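PDB 4HQO: sporozoite surface protein 2 from Plasmodium vivax, which probably serves as an adhesive receptor for gliding motility on the malaria sporozoite surface, here represented by its VWA and thrombospondin-type domains. Local coordinates for residues I37-P42 and I160-G165; A107-V112 and Q127-M132; R156-G161 and K200-K205. The protein carries 4 engineered substitutions. One frame throughout, in Å; residues are numbered along the deposited sequence.

Contact 1. Residues I37-P42 and I160-G165; sequences ITKVIP and IGIGQG
Ile162 presents its CD1 methyl to Val40 of helix 33-49, CD1 lying 3.7 Å from Val40 CG2 and only a little farther from CG1. The two side chains cross at about a right angle, so one methyl of the isoleucine meets both prongs of the valine. In Ile162 the branch carrying CD1 stands between the backbone N and the carbonyl carbon (chi1 55°), which leaves CG2 beside the chain of Lys39, the residue before Val40. There CE of Lys39 lies 4.0 Å from Ile162 CG2 and 3.5 Å from the carbonyl O of Gly161. The lysine chain bends once, at chi2 (79°), and then runs extended. Its ammonium does not bond this carbonyl directly: a water accepts from Lys39 NZ at 2.8 Å and donates to Gly161 O at 2.7 Å. The Ile162 side chain is about 9 Å from the bound magnesium ion, whose site includes Ser28 and Ser30. Met132 of strand 126-133 touches both Val40 and Ile162, as does Ile31 from a loop. Helix 33-49 is thus laid against the C-terminal end of strand 156-161, a parallel strand in the central sheet of the von Willebrand factor A domain.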
loop_
_atom_site.group_PDB
_atom_site.type_symbol
_atom_site.label_atom_id
_atom_site.label_comp_id
_atom_site.label_asym_id
_atom_site.label_seq_id
_atom_site.Cartn_x
_atom_site.Cartn_y
_atom_site.Cartn_z
ATOM N N ILE A 37 20.591 -3.475 20.535
ATOM C CA ILE A 37 20.106 -2.688 21.657
ATOM C C ILE A 37 20.339 -1.188 21.503
ATOM O O ILE A 37 19.465 -0.375 21.833
ATOM C CB ILE A 37 20.760 -3.169 22.977
ATOM C CG1 ILE A 37 20.377 -4.628 23.255
ATOM C CG2 ILE A 37 20.371 -2.265 24.143
ATOM C CD1 ILE A 37 18.864 -4.872 23.307
ATOM N N THR A 38 21.521 -0.817 21.022
ATOM C CA THR A 38 21.911 0.594 20.995
ATOM C C THR A 38 21.539 1.305 19.702
ATOM O O THR A 38 21.537 2.529 19.644
ATOM C CB THR A 38 23.426 0.763 21.193
ATOM O OG1 THR A 38 24.104 0.174 20.078
ATOM C CG2 THR A 38 23.883 0.101 22.495
ATOM N N LYS A 39 21.202 0.524 18.688
ATOM C CA LYS A 39 20.983 1.054 17.344
ATOM C C LYS A 39 19.665 0.594 16.709
ATOM O O LYS A 39 18.840 1.412 16.290
ATOM C CB LYS A 39 22.177 0.696 16.435
ATOM C CG LYS A 39 21.886 0.767 14.945
ATOM C CD LYS A 39 21.916 2.189 14.425
ATOM C CE LYS A 39 21.831 2.214 12.902
ATOM N NZ LYS A 39 21.960 3.600 12.380
ATOM N N VAL A 40 19.467 -0.715 16.618
ATOM C CA VAL A 40 18.295 -1.241 15.915
ATOM C C VAL A 40 16.966 -0.958 16.623
ATOM O O VAL A 40 16.014 -0.476 16.004
ATOM C CB VAL A 40 18.394 -2.746 15.680
ATOM C CG1 VAL A 40 17.175 -3.237 14.906
ATOM C CG2 VAL A 40 19.693 -3.076 14.929
ATOM N N ILE A 41 16.891 -1.287 17.911
ATOM C CA ILE A 41 15.683 -1.008 18.686
ATOM C C ILE A 41 15.337 0.492 18.709
ATOM O O ILE A 41 14.195 0.855 18.433
ATOM C CB ILE A 41 15.753 -1.609 20.120
ATOM C CG1 ILE A 41 15.796 -3.140 20.053
ATOM C CG2 ILE A 41 14.580 -1.139 20.962
ATOM C CD1 ILE A 41 14.551 -3.769 19.444
ATOM N N PRO A 42 16.313 1.370 19.023
ATOM C CA PRO A 42 15.971 2.799 18.935
ATOM C C PRO A 42 15.557 3.238 17.518
ATOM O O PRO A 42 14.738 4.135 17.393
ATOM C CB PRO A 42 17.271 3.496 19.346
ATOM C CG PRO A 42 17.981 2.495 20.199
ATOM C CD PRO A 42 17.673 1.171 19.559
ATOM N N ILE A 160 17.600 0.959 5.089
ATOM C CA ILE A 160 18.201 1.560 6.284
ATOM C C ILE A 160 19.344 0.674 6.763
ATOM O O ILE A 160 19.149 -0.506 7.051
ATOM C CB ILE A 160 17.184 1.708 7.429
ATOM C CG1 ILE A 160 15.944 2.459 6.951
ATOM C CG2 ILE A 160 17.820 2.444 8.624
ATOM C CD1 ILE A 160 16.239 3.830 6.453
ATOM N N GLY A 161 20.540 1.232 6.828
ATOM C CA GLY A 161 21.687 0.455 7.263
ATOM C C GLY A 161 21.718 0.283 8.771
ATOM O O GLY A 161 21.659 1.260 9.508
ATOM N N ILE A 162 21.776 -0.964 9.229
ATOM C CA ILE A 162 21.971 -1.263 10.646
ATOM C C ILE A 162 23.057 -2.317 10.786
ATOM O O ILE A 162 23.439 -2.954 9.806
ATOM C CB ILE A 162 20.692 -1.819 11.316
ATOM C CG1 ILE A 162 20.179 -3.047 10.556
ATOM C CG2 ILE A 162 19.621 -0.737 11.444
ATOM C CD1 ILE A 162 19.191 -3.905 11.362
ATOM N N GLY A 163 23.547 -2.515 12.003
ATOM C CA GLY A 163 24.510 -3.568 12.265
ATOM C C GLY A 163 25.903 -3.042 12.505
ATOM O O GLY A 163 26.239 -1.926 12.088
ATOM N N GLN A 164 26.713 -3.861 13.176
ATOM C CA GLN A 164 28.074 -3.493 13.549
ATOM C C GLN A 164 29.015 -3.398 12.350
ATOM O O GLN A 164 29.987 -2.640 12.382
ATOM C CB GLN A 164 28.632 -4.485 14.580
ATOM C CG GLN A 164 28.750 -5.918 14.070
ATOM C CD GLN A 164 28.930 -6.927 15.187
ATOM O OE1 GLN A 164 29.270 -6.569 16.315
ATOM N NE2 GLN A 164 28.692 -8.199 14.881
ATOM N N GLY A 165 28.728 -4.165 11.299
ATOM C CA GLY A 165 29.577 -4.195 10.119
ATOM C C GLY A 165 28.787 -4.113 8.825
ATOM O O GLY A 165 28.480 -5.133 8.202
HETATM O O HOH W 1 20.870 3.794 9.841
#

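Contact 2. Residues A107-V112 and Q127-M132; sequences AALDEV and QLVILM
A turn and a half of helix 105-117 lies over strand 126-133, nearest at Val112 and Val129, whose CA atoms are 8.1 Å apart, and no hydrogen bond joins the two segments. Val112 and Val129 reach toward each other tip to tip. The strand valine uses one methyl for this: its CG2 is 3.9 Å from Val112 CG1 and 4.1 Å from Val112 CG2, so that it faces the fork of the helical residue. In Val129 the other methyl, CG1, is anti to the backbone N (chi1 176°), and it is this branch that meets the second helix residue. Leu109 starts out across the interface rather than into it, but its end draws closer, and CD2 comes to 4.4 Å from Val129 CG1. Val129 is therefore shared by two residues one helical turn apart. Leu24 of strand 19-26 touches both Leu109 and Val129, while Leu150 of helix 140-152 touches Leu109 and Val112, which extends the apolar layer that methyl groups fill between helix and central sheet in this von Willebrand factor A domain. All three residues are buried and meet through methyl groups alone. With no polar group taking part, the helix is held to the sheet here by shape and by exclusion of water, not by direction-specific bonds between the two segments.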
loop_
_atom_site.group_PDB
_atom_site.type_symbol
_atom_site.label_atom_id
_atom_site.label_comp_id
_atom_site.label_asym_id
_atom_site.label_seq_id
_atom_site.Cartn_x
_atom_site.Cartn_y
_atom_site.Cartn_z
ATOM N N ALA A 107 14.064 -14.377 1.228
ATOM C CA ALA A 107 12.795 -14.916 1.729
ATOM C C ALA A 107 11.885 -13.839 2.350
ATOM O O ALA A 107 10.667 -13.874 2.179
ATOM C CB ALA A 107 13.042 -16.072 2.714
ATOM N N ALA A 108 12.471 -12.873 3.050
ATOM C CA ALA A 108 11.677 -11.783 3.627
ATOM C C ALA A 108 11.053 -10.919 2.525
ATOM O O ALA A 108 9.872 -10.571 2.580
ATOM C CB ALA A 108 12.536 -10.931 4.555
ATOM N N LEU A 109 11.856 -10.587 1.523
ATOM C CA LEU A 109 11.389 -9.797 0.388
ATOM C C LEU A 109 10.341 -10.565 -0.413
ATOM O O LEU A 109 9.402 -9.981 -0.959
ATOM C CB LEU A 109 12.564 -9.405 -0.504
ATOM C CG LEU A 109 13.503 -8.324 0.025
ATOM C CD1 LEU A 109 14.845 -8.437 -0.670
ATOM C CD2 LEU A 109 12.895 -6.934 -0.198
ATOM N N ASP A 110 10.497 -11.882 -0.469
ATOM C CA ASP A 110 9.521 -12.739 -1.133
ATOM C C ASP A 110 8.155 -12.719 -0.450
ATOM O O ASP A 110 7.132 -12.958 -1.091
ATOM C CB ASP A 110 10.020 -14.176 -1.211
ATOM C CG ASP A 110 10.612 -14.506 -2.556
ATOM O OD1 ASP A 110 10.140 -13.937 -3.567
ATOM O OD2 ASP A 110 11.550 -15.332 -2.598
ATOM N N GLU A 111 8.137 -12.470 0.854
ATOM C CA GLU A 111 6.862 -12.322 1.551
ATOM C C GLU A 111 6.073 -11.153 0.961
ATOM O O GLU A 111 4.854 -11.237 0.785
ATOM C CB GLU A 111 7.063 -12.135 3.059
ATOM C CG GLU A 111 7.749 -13.306 3.755
ATOM C CD GLU A 111 6.878 -14.551 3.896
ATOM O OE1 GLU A 111 7.286 -15.467 4.640
ATOM O OE2 GLU A 111 5.794 -14.627 3.284
ATOM N N VAL A 112 6.775 -10.077 0.618
ATOM C CA VAL A 112 6.116 -8.938 -0.017
ATOM C C VAL A 112 5.558 -9.315 -1.372
ATOM O O VAL A 112 4.427 -8.942 -1.695
ATOM C CB VAL A 112 7.047 -7.725 -0.157
ATOM C CG1 VAL A 112 6.259 -6.519 -0.671
ATOM C CG2 VAL A 112 7.672 -7.399 1.187
ATOM N N GLN A 127 2.793 1.032 -2.099
ATOM C CA GLN A 127 3.488 -0.144 -1.593
ATOM C C GLN A 127 4.914 0.265 -1.229
ATOM O O GLN A 127 5.709 0.584 -2.110
ATOM C CB GLN A 127 3.492 -1.250 -2.657
ATOM C CG GLN A 127 2.100 -1.713 -3.083
ATOM C CD GLN A 127 1.292 -2.247 -1.903
ATOM O OE1 GLN A 127 1.732 -3.148 -1.193
ATOM N NE2 GLN A 127 0.113 -1.678 -1.683
ATOM N N LEU A 128 5.235 0.281 0.063
ATOM C CA LEU A 128 6.542 0.767 0.494
ATOM C C LEU A 128 7.265 -0.275 1.335
ATOM O O LEU A 128 6.780 -0.682 2.390
ATOM C CB LEU A 128 6.421 2.076 1.284
ATOM C CG LEU A 128 7.706 2.534 1.993
ATOM C CD1 LEU A 128 8.856 2.866 1.009
ATOM C CD2 LEU A 128 7.429 3.711 2.911
ATOM N N VAL A 129 8.426 -0.716 0.864
ATOM C CA VAL A 129 9.236 -1.632 1.657
ATOM C C VAL A 129 10.354 -0.874 2.342
ATOM O O VAL A 129 11.112 -0.147 1.696
ATOM C CB VAL A 129 9.865 -2.751 0.813
ATOM C CG1 VAL A 129 10.767 -3.613 1.696
ATOM C CG2 VAL A 129 8.783 -3.606 0.159
ATOM N N ILE A 130 10.458 -1.032 3.655
ATOM C CA ILE A 130 11.629 -0.524 4.353
ATOM C C ILE A 130 12.487 -1.714 4.763
ATOM O O ILE A 130 12.063 -2.553 5.554
ATOM C CB ILE A 130 11.241 0.326 5.573
ATOM C CG1 ILE A 130 10.448 1.556 5.124
ATOM C CG2 ILE A 130 12.481 0.751 6.346
ATOM C CD1 ILE A 130 10.082 2.481 6.266
ATOM N N LEU A 131 13.683 -1.798 4.188
ATOM C CA LEU A 131 14.584 -2.916 4.445
ATOM C C LEU A 131 15.713 -2.471 5.372
ATOM O O LEU A 131 16.546 -1.648 4.991
ATOM C CB LEU A 131 15.149 -3.451 3.119
ATOM C CG LEU A 131 16.185 -4.576 3.197
ATOM C CD1 LEU A 131 15.574 -5.862 3.752
ATOM C CD2 LEU A 131 16.804 -4.807 1.808
ATOM N N MET A 132 15.728 -3.001 6.596
ATOM C CA MET A 132 16.769 -2.655 7.562
ATOM C C MET A 132 17.783 -3.780 7.638
ATOM O O MET A 132 17.453 -4.869 8.104
ATOM C CB MET A 132 16.172 -2.430 8.954
ATOM C CG MET A 132 15.304 -1.209 9.069
ATOM S SD MET A 132 14.524 -1.079 10.689
ATOM C CE MET A 132 15.925 -1.205 11.754
#

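Contact 3. Residues R156-G161 and K200-K205; sequences RLAVIG and KPFIAK. Engineered in segment 156-161: Arg156 (natural residue Ser).
Apolar contact comes first: the ring of Phe202 lies against the start of strand 156-161, where it meets two residues on the same side of the strand. Its CD1 is 3.8 Å from Arg156 CB and 4.0 Å from Arg156 CG, while CE2, across the ring, lies 4.3 Å from Ala158 CB. Both CB atoms approach the ring obliquely. Phe202 supplies half of the buried surface, its CG set anti to its own carbonyl carbon (chi1 -72°), which carries the ring to the strand. The polar component is slight. Arg156, an engineered residue that replaces a natural serine, runs past Phe202 in the opposite direction, bending at chi2 (95°), and its NH1 ends 3.3 Å from Phe202 O. That oxygen lies at the edge of the guanidinium and near its plane, but the angle is too poor for a hydrogen bond. Guanidinium and phenyl planes are 64° apart, so they are not stacked. Farther along, Ile199 also touches Ala158, and Ala195 and Leu198 touch Ile160, so that helix 192-203 follows the strand. A helix packed on a parallel strand of a central sheet is the arrangement of the Rossmann-like alpha/beta fold of von Willebrand factor A domains.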
loop_
_atom_site.group_PDB
_atom_site.type_symbol
_atom_site.label_atom_id
_atom_site.label_comp_id
_atom_site.label_asym_id
_atom_site.label_seq_id
_atom_site.Cartn_x
_atom_site.Cartn_y
_atom_site.Cartn_z
ATOM N N ARG A 156 7.937 0.741 -3.870
ATOM C CA ARG A 156 9.054 1.609 -3.491
ATOM C C ARG A 156 9.906 0.900 -2.451
ATOM O O ARG A 156 9.373 0.206 -1.593
ATOM C CB ARG A 156 8.552 2.944 -2.929
ATOM C CG ARG A 156 7.806 3.809 -3.940
ATOM C CD ARG A 156 6.299 3.597 -3.861
ATOM N NE ARG A 156 5.570 4.418 -4.828
ATOM C CZ ARG A 156 5.242 5.693 -4.637
ATOM N NH1 ARG A 156 5.582 6.312 -3.511
ATOM N NH2 ARG A 156 4.577 6.354 -5.577
ATOM N N LEU A 157 11.224 1.066 -2.530
ATOM C CA LEU A 157 12.137 0.411 -1.592
ATOM C C LEU A 157 13.101 1.398 -0.958
ATOM O O LEU A 157 13.852 2.089 -1.650
ATOM C CB LEU A 157 12.941 -0.707 -2.276
ATOM C CG LEU A 157 14.063 -1.319 -1.417
ATOM C CD1 LEU A 157 13.499 -2.135 -0.257
ATOM C CD2 LEU A 157 15.035 -2.178 -2.245
ATOM N N ALA A 158 13.076 1.463 0.366
ATOM C CA ALA A 158 14.032 2.280 1.085
ATOM C C ALA A 158 14.883 1.344 1.923
ATOM O O ALA A 158 14.368 0.395 2.531
ATOM C CB ALA A 158 13.319 3.307 1.964
ATOM N N VAL A 159 16.188 1.588 1.936
ATOM C CA VAL A 159 17.092 0.756 2.723
ATOM C C VAL A 159 17.659 1.549 3.895
ATOM O O VAL A 159 18.123 2.679 3.721
ATOM C CB VAL A 159 18.247 0.173 1.864
ATOM C CG1 VAL A 159 19.105 -0.786 2.696
ATOM C CG2 VAL A 159 17.687 -0.547 0.635
ATOM N N ILE A 160 17.600 0.959 5.089
ATOM C CA ILE A 160 18.201 1.560 6.284
ATOM C C ILE A 160 19.344 0.674 6.763
ATOM O O ILE A 160 19.149 -0.506 7.051
ATOM C CB ILE A 160 17.184 1.708 7.429
ATOM C CG1 ILE A 160 15.944 2.459 6.951
ATOM C CG2 ILE A 160 17.820 2.444 8.624
ATOM C CD1 ILE A 160 16.239 3.830 6.453
ATOM N N GLY A 161 20.540 1.232 6.828
ATOM C CA GLY A 161 21.687 0.455 7.263
ATOM C C GLY A 161 21.718 0.283 8.771
ATOM O O GLY A 161 21.659 1.260 9.508
ATOM N N LYS A 200 9.873 10.131 4.301
ATOM C CA LYS A 200 8.826 11.156 4.179
ATOM C C LYS A 200 8.307 11.409 2.753
ATOM O O LYS A 200 7.095 11.369 2.536
ATOM C CB LYS A 200 9.254 12.460 4.873
ATOM C CG LYS A 200 8.206 13.560 4.863
ATOM C CD LYS A 200 8.670 14.759 5.675
ATOM C CE LYS A 200 7.561 15.789 5.841
ATOM N NZ LYS A 200 7.984 16.893 6.742
ATOM N N PRO A 201 9.207 11.649 1.775
ATOM C CA PRO A 201 8.717 11.902 0.412
ATOM C C PRO A 201 7.988 10.705 -0.196
ATOM O O PRO A 201 7.191 10.885 -1.112
ATOM C CB PRO A 201 9.999 12.173 -0.385
ATOM C CG PRO A 201 11.024 12.530 0.635
ATOM C CD PRO A 201 10.677 11.734 1.844
ATOM N N PHE A 202 8.258 9.506 0.308
ATOM C CA PHE A 202 7.624 8.304 -0.217
ATOM C C PHE A 202 6.154 8.226 0.172
ATOM O O PHE A 202 5.369 7.558 -0.496
ATOM C CB PHE A 202 8.318 7.049 0.315
ATOM C CG PHE A 202 9.682 6.799 -0.267
ATOM C CD1 PHE A 202 9.821 6.197 -1.505
ATOM C CD2 PHE A 202 10.823 7.120 0.447
ATOM C CE1 PHE A 202 11.075 5.948 -2.030
ATOM C CE2 PHE A 202 12.079 6.873 -0.076
ATOM C CZ PHE A 202 12.206 6.289 -1.311
ATOM N N ILE A 203 5.787 8.891 1.265
ATOM C CA ILE A 203 4.459 8.714 1.841
ATOM C C ILE A 203 3.694 10.022 2.006
ATOM O O ILE A 203 2.580 10.021 2.531
ATOM C CB ILE A 203 4.509 7.993 3.218
ATOM C CG1 ILE A 203 5.266 8.833 4.245
ATOM C CG2 ILE A 203 5.132 6.617 3.095
ATOM C CD1 ILE A 203 5.306 8.197 5.636
ATOM N N ALA A 204 4.294 11.127 1.568
ATOM C CA ALA A 204 3.671 12.438 1.682
ATOM C C ALA A 204 2.302 12.419 1.018
ATOM O O ALA A 204 2.121 11.800 -0.031
ATOM C CB ALA A 204 4.555 13.514 1.065
ATOM N N LYS A 205 1.340 13.078 1.653
ATOM C CA LYS A 205 -0.040 13.029 1.204
ATOM C C LYS A 205 -0.251 14.016 0.077
ATOM O O LYS A 205 0.224 15.150 0.140
ATOM C CB LYS A 205 -1.000 13.330 2.357
ATOM C CG LYS A 205 -2.417 12.856 2.102
ATOM C CD LYS A 205 -3.343 13.194 3.252
ATOM C CE LYS A 205 -4.735 12.640 2.993
ATOM N NZ LYS A 205 -5.719 13.047 4.033
#

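How the contacts relate
The three contacts share one sheet. Contact 2 uses strand 126-133, and contacts 1 and 3 both use strand 156-161, its parallel neighbour, overlapping at Ile160 and Gly161. Backbone pairing ties the strands together: Val129 N lies 2.8 Å from Arg156 O, a probable hydrogen bond. Met132 CE of contact 2's strand packs 3.7 Å from Ile162 CG2, tying it to contact 1. The centres of contacts 2 and 3 are about 13 Å apart, and that of contact 1 is about 18 Å from each. The Ile162 side chain in contact 1 is nearest the bound magnesium ion, while that of Val112 in contact 2 is about 8 Å from the bound sodium ion; contact 3 lies away from the metal sites.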